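Local coordinates for CymD (Pseudomonas putida, PDB 6Z34), which forms an outer membrane channel of the FadL family through which monoaromatic hydrocarbons are taken up, probably by lateral diffusion, at residues T379-F385 with F397-F403; G10-Q14 with V427-S431. All coordinates share one frame; numbering follows the deposited sequence.

Contact 1 (T379-F385 with F397-F403); sequences TSLSGGF and FSLAYGF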
loop_
_atom_site.group_PDB
_atom_site.type_symbol
_atom_site.label_atom_id
_atom_site.label_comp_id
_atom_site.label_asym_id
_atom_site.label_seq_id
_atom_site.Cartn_x
_atom_site.Cartn_y
_atom_site.Cartn_z
ATOM N N THR A 379 16.236 -3.369 2.015
ATOM C CA THR A 379 16.266 -4.815 2.166
ATOM C C THR A 379 15.413 -5.215 3.363
ATOM O O THR A 379 15.323 -4.480 4.351
ATOM C CB THR A 379 17.686 -5.336 2.366
ATOM O OG1 THR A 379 18.231 -4.771 3.563
ATOM C CG2 THR A 379 18.592 -4.965 1.171
ATOM N N SER A 380 14.775 -6.378 3.273
ATOM C CA SER A 380 14.021 -6.867 4.415
ATOM C C SER A 380 14.148 -8.378 4.495
ATOM O O SER A 380 14.217 -9.059 3.470
ATOM C CB SER A 380 12.551 -6.446 4.340
ATOM O OG SER A 380 11.764 -7.438 3.725
ATOM N N LEU A 381 14.224 -8.879 5.726
ATOM C CA LEU A 381 14.250 -10.300 6.032
ATOM C C LEU A 381 12.950 -10.671 6.742
ATOM O O LEU A 381 12.445 -9.899 7.565
ATOM C CB LEU A 381 15.438 -10.650 6.926
ATOM C CG LEU A 381 16.849 -10.752 6.340
ATOM C CD1 LEU A 381 16.922 -11.830 5.274
ATOM C CD2 LEU A 381 17.336 -9.412 5.789
ATOM N N SER A 382 12.416 -11.857 6.445
ATOM C CA SER A 382 11.130 -12.265 6.997
ATOM C C SER A 382 11.143 -13.730 7.423
ATOM O O SER A 382 11.932 -14.550 6.933
ATOM C CB SER A 382 9.995 -12.033 5.998
ATOM O OG SER A 382 10.257 -12.687 4.771
ATOM N N GLY A 383 10.242 -14.042 8.359
ATOM C CA GLY A 383 9.965 -15.403 8.769
ATOM C C GLY A 383 8.514 -15.517 9.184
ATOM O O GLY A 383 7.819 -14.515 9.383
ATOM N N GLY A 384 8.058 -16.754 9.321
ATOM C CA GLY A 384 6.681 -16.982 9.723
ATOM C C GLY A 384 6.383 -18.461 9.884
ATOM O O GLY A 384 7.224 -19.335 9.618
ATOM N N PHE A 385 5.157 -18.723 10.327
ATOM C CA PHE A 385 4.703 -20.065 10.620
ATOM C C PHE A 385 3.193 -20.111 10.471
ATOM O O PHE A 385 2.508 -19.084 10.514
ATOM C CB PHE A 385 5.112 -20.527 12.028
ATOM C CG PHE A 385 4.243 -19.975 13.129
ATOM C CD1 PHE A 385 3.034 -20.583 13.455
ATOM C CD2 PHE A 385 4.647 -18.865 13.852
ATOM C CE1 PHE A 385 2.231 -20.073 14.454
ATOM C CE2 PHE A 385 3.855 -18.352 14.864
ATOM C CZ PHE A 385 2.644 -18.955 15.164
ATOM N N PHE A 397 1.188 -16.513 10.783
ATOM C CA PHE A 397 1.883 -15.453 11.491
ATOM C C PHE A 397 3.183 -15.115 10.783
ATOM O O PHE A 397 3.887 -15.999 10.296
ATOM C CB PHE A 397 2.190 -15.830 12.938
ATOM C CG PHE A 397 3.068 -14.835 13.642
ATOM C CD1 PHE A 397 2.518 -13.716 14.236
ATOM C CD2 PHE A 397 4.440 -15.017 13.706
ATOM C CE1 PHE A 397 3.321 -12.796 14.888
ATOM C CE2 PHE A 397 5.250 -14.094 14.353
ATOM C CZ PHE A 397 4.687 -12.986 14.945
ATOM N N SER A 398 3.530 -13.830 10.806
ATOM C CA SER A 398 4.608 -13.301 9.985
ATOM C C SER A 398 5.322 -12.175 10.723
ATOM O O SER A 398 4.682 -11.341 11.369
ATOM C CB SER A 398 4.049 -12.780 8.664
ATOM O OG SER A 398 5.024 -12.774 7.659
ATOM N N LEU A 399 6.645 -12.147 10.600
ATOM C CA LEU A 399 7.473 -11.064 11.106
ATOM C C LEU A 399 8.476 -10.658 10.033
ATOM O O LEU A 399 9.169 -11.514 9.475
ATOM C CB LEU A 399 8.195 -11.483 12.381
ATOM C CG LEU A 399 8.781 -10.327 13.180
ATOM C CD1 LEU A 399 7.679 -9.579 13.911
ATOM C CD2 LEU A 399 9.821 -10.852 14.152
ATOM N N ALA A 400 8.559 -9.357 9.749
ATOM C CA ALA A 400 9.470 -8.857 8.725
ATOM C C ALA A 400 10.217 -7.636 9.241
ATOM O O ALA A 400 9.598 -6.690 9.737
ATOM C CB ALA A 400 8.716 -8.504 7.437
ATOM N N TYR A 401 11.538 -7.653 9.110
ATOM C CA TYR A 401 12.399 -6.545 9.510
ATOM C C TYR A 401 12.988 -5.921 8.255
ATOM O O TYR A 401 13.705 -6.593 7.515
ATOM C CB TYR A 401 13.510 -7.023 10.448
ATOM C CG TYR A 401 14.242 -5.924 11.214
ATOM C CD1 TYR A 401 14.583 -4.711 10.610
ATOM C CD2 TYR A 401 14.608 -6.110 12.541
ATOM C CE1 TYR A 401 15.261 -3.722 11.308
ATOM C CE2 TYR A 401 15.286 -5.122 13.249
ATOM C CZ TYR A 401 15.608 -3.935 12.627
ATOM O OH TYR A 401 16.278 -2.962 13.336
ATOM N N GLY A 402 12.692 -4.640 8.027
ATOM C CA GLY A 402 13.255 -3.900 6.911
ATOM C C GLY A 402 14.153 -2.749 7.336
ATOM O O GLY A 402 14.039 -2.234 8.453
ATOM N N PHE A 403 15.029 -2.322 6.423
ATOM C CA PHE A 403 16.061 -1.326 6.673
ATOM C C PHE A 403 16.289 -0.529 5.397
ATOM O O PHE A 403 16.321 -1.102 4.303
ATOM C CB PHE A 403 17.370 -1.989 7.105
ATOM C CG PHE A 403 18.088 -1.273 8.209
ATOM C CD1 PHE A 403 17.927 -1.666 9.529
ATOM C CD2 PHE A 403 18.940 -0.221 7.928
ATOM C CE1 PHE A 403 18.596 -1.018 10.548
ATOM C CE2 PHE A 403 19.615 0.431 8.944
ATOM C CZ PHE A 403 19.441 0.032 10.257
#

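Contact 2 (G10-Q14 with V427-S431); sequences GPVSQ and VTSIS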
loop_
_atom_site.group_PDB
_atom_site.type_symbol
_atom_site.label_atom_id
_atom_site.label_comp_id
_atom_site.label_asym_id
_atom_site.label_seq_id
_atom_site.Cartn_x
_atom_site.Cartn_y
_atom_site.Cartn_z
ATOM N N GLY A 10 -0.528 -10.364 3.354
ATOM C CA GLY A 10 -0.889 -11.420 4.278
ATOM C C GLY A 10 0.334 -12.145 4.818
ATOM O O GLY A 10 1.448 -11.995 4.302
ATOM N N PRO A 11 0.147 -12.961 5.863
ATOM C CA PRO A 11 1.315 -13.540 6.563
ATOM C C PRO A 11 2.054 -14.605 5.779
ATOM O O PRO A 11 3.228 -14.865 6.081
ATOM C CB PRO A 11 0.713 -14.127 7.850
ATOM C CG PRO A 11 -0.704 -13.590 7.921
ATOM C CD PRO A 11 -1.126 -13.317 6.506
ATOM N N VAL A 12 1.419 -15.239 4.796
ATOM C CA VAL A 12 2.096 -16.304 4.060
ATOM C C VAL A 12 3.029 -15.703 3.018
ATOM O O VAL A 12 4.197 -16.106 2.889
ATOM C CB VAL A 12 1.059 -17.244 3.413
ATOM C CG1 VAL A 12 1.744 -18.271 2.568
ATOM C CG2 VAL A 12 0.172 -17.917 4.478
ATOM N N SER A 13 2.515 -14.743 2.250
ATOM C CA SER A 13 3.348 -13.986 1.329
ATOM C C SER A 13 4.434 -13.213 2.078
ATOM O O SER A 13 5.619 -13.300 1.731
ATOM C CB SER A 13 2.458 -13.054 0.521
ATOM O OG SER A 13 3.178 -11.965 0.041
ATOM N N GLN A 14 4.060 -12.472 3.129
ATOM C CA GLN A 14 5.065 -11.686 3.853
ATOM C C GLN A 14 6.094 -12.579 4.533
ATOM O O GLN A 14 7.271 -12.224 4.610
ATOM C CB GLN A 14 4.405 -10.768 4.889
ATOM C CG GLN A 14 3.709 -9.539 4.314
ATOM C CD GLN A 14 3.019 -8.696 5.377
ATOM O OE1 GLN A 14 3.523 -8.540 6.488
ATOM N NE2 GLN A 14 1.856 -8.157 5.041
ATOM N N VAL A 427 7.152 -5.358 10.690
ATOM C CA VAL A 427 5.774 -5.612 10.301
ATOM C C VAL A 427 5.408 -6.987 10.843
ATOM O O VAL A 427 5.960 -8.007 10.403
ATOM C CB VAL A 427 5.588 -5.559 8.779
ATOM C CG1 VAL A 427 4.139 -5.853 8.409
ATOM C CG2 VAL A 427 6.015 -4.215 8.245
ATOM N N THR A 428 4.495 -7.014 11.806
ATOM C CA THR A 428 3.952 -8.245 12.342
ATOM C C THR A 428 2.620 -8.518 11.662
ATOM O O THR A 428 1.745 -7.645 11.628
ATOM C CB THR A 428 3.755 -8.147 13.852
ATOM O OG1 THR A 428 5.016 -7.919 14.479
ATOM C CG2 THR A 428 3.181 -9.442 14.389
ATOM N N SER A 429 2.459 -9.729 11.140
ATOM C CA SER A 429 1.282 -10.086 10.363
ATOM C C SER A 429 0.687 -11.375 10.910
ATOM O O SER A 429 1.392 -12.373 11.104
ATOM C CB SER A 429 1.633 -10.246 8.885
ATOM O OG SER A 429 0.483 -10.186 8.065
ATOM N N ILE A 430 -0.613 -11.354 11.148
ATOM C CA ILE A 430 -1.294 -12.467 11.778
ATOM C C ILE A 430 -2.661 -12.602 11.120
ATOM O O ILE A 430 -3.319 -11.600 10.826
ATOM C CB ILE A 430 -1.370 -12.241 13.302
ATOM C CG1 ILE A 430 -2.103 -13.394 14.003
ATOM C CG2 ILE A 430 -1.994 -10.906 13.605
ATOM C CD1 ILE A 430 -1.225 -14.619 14.235
ATOM N N SER A 431 -3.063 -13.837 10.827
ATOM C CA SER A 431 -4.358 -14.057 10.197
ATOM C C SER A 431 -4.961 -15.373 10.667
ATOM O O SER A 431 -4.263 -16.290 11.098
ATOM C CB SER A 431 -4.263 -14.049 8.669
ATOM O OG SER A 431 -3.801 -15.297 8.197
HETATM O O HOH W 1 5.067 -9.688 8.307
#

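Contact 1 (T379-F385 with F397-F403)
Phe-397 meets Phe-385 across a hydrogen-bonded pair of the antiparallel ladder. Its CB lies over one face of the Phe-385 ring, 4.0 Å from the ring centroid, a CH-pi contact. The same CB comes within 3.6 Å of Phe-385 CE2. At the next atom, Phe-397 CG stands 3.8 Å from that CE2. CD2 of Phe-397 then makes the nearest ring-to-ring approach, 3.6 Å to Phe-385 CE2, and on the far side of the ring CE1, and less closely the tip CZ, lies against CG2 of Thr-428 on strand 422-437. The planes are inclined by 35°, neither flat against each other nor perpendicular. Different first torsions explain the meeting: CG of Phe-397 is anti to the backbone N (chi1 172°), whereas CG of Phe-385 sits between N and the carbonyl carbon and leans its ring toward strand 397-403, under Phe-397 CB.

Segments 379-385 and 397-403 are joined by eight backbone hydrogen bonds in four hydrogen-bonded pairs. The bond from Leu-399 N to Gly-383 O is 2.9 Å long and nearly straight at 173°, while that from Thr-379 N to Phe-403 O stretches to 3.2 Å. Where Gly-384 faces Ser-398 in a non-hydrogen-bonded pair, its CA lies 3.0 Å from Phe-397 O, too close to leave room for a side chain on that carbon.

Side chains alternate strictly. Leu-381, Leu-399, Tyr-401 and the phenylalanines share one face and lie at least partly on the surface; Ser-380, Ser-382, Ser-398 and Ala-400 line the other, where Ser-398 OG bonds to Pro-11 O of the N-terminal helix. An apolar outer face backed by small inner residues is what a transmembrane beta hairpin in the wall of a FadL-type barrel presents.

Contact 2 (G10-Q14 with V427-S431)
Ser-429 and Gln-14 are brought together by their torsions: OG of Ser-429 is anti to its own N (chi1 -162°) and reaches from the strand to the helix, while Gln-14, with CG anti to the carbonyl carbon (chi1 -75°) and an extended chain beyond, sends its amide back to the strand. The Gln-14 amide oxygen OE1 comes 3.5 Å from Ser-429 CB. It also lies 3.4 Å from CG1 of Val-427, whose side chain the glutamine crosses at about a right angle.

No direct hydrogen bond spans segments 10-14 and 427-431. One water does so instead, giving one proton to Gln-14 OE1 at 2.6 Å and the other to the backbone O of Val-427 at 2.8 Å. The other polar ends share a partner on strand 43-58: Gln-14 NE2 bonds to Asp-51 OD2, and Ser-429 OG to Asp-51 OD1. The amide, gripped at NE2 by Asp-51 and at OE1 by the water, is fixed in its flip, and the Asp-51 bond sets the direction of the Ser-429 hydroxyl.

Pro-11 supplies the apolar half. CG of its ring sits between two serines on the same strand face, 3.6 Å from Ser-429 OG and 3.5 Å from Ser-431 OG. A backbone bond from Gln-14 N to Gly-10 O, 2.9 Å long, holds the segment in a helical turn.

The chemistry implies a buried polar seam: water and a shared carboxylate satisfy what the helix and strand do not offer each other, and the Asp-51 carboxylate, probably charged, would be steadied by its two donors.

In the fold
From the N terminus, the chain first forms helix 10-15 inside the barrel, as expected for the N-terminal hatch of FadL channels. The wall strands follow, and contact 2 closes a loop of more than 400 residues when strand 422-437 arrives beside that helix. Contact 1 is nested within this loop: it is a local hairpin between strands 378-388 and 393-404, with 11 residues between its segments. Strand 393-404 then pairs with strand 422-437, so contact 1 and the strand half of contact 2 are adjoining pieces of wall, with the two contact centres about 9 Å apart. Because strand 422-437 also pairs with strand 43-58, contact 2 ties the hatch to the seam where the barrel closes.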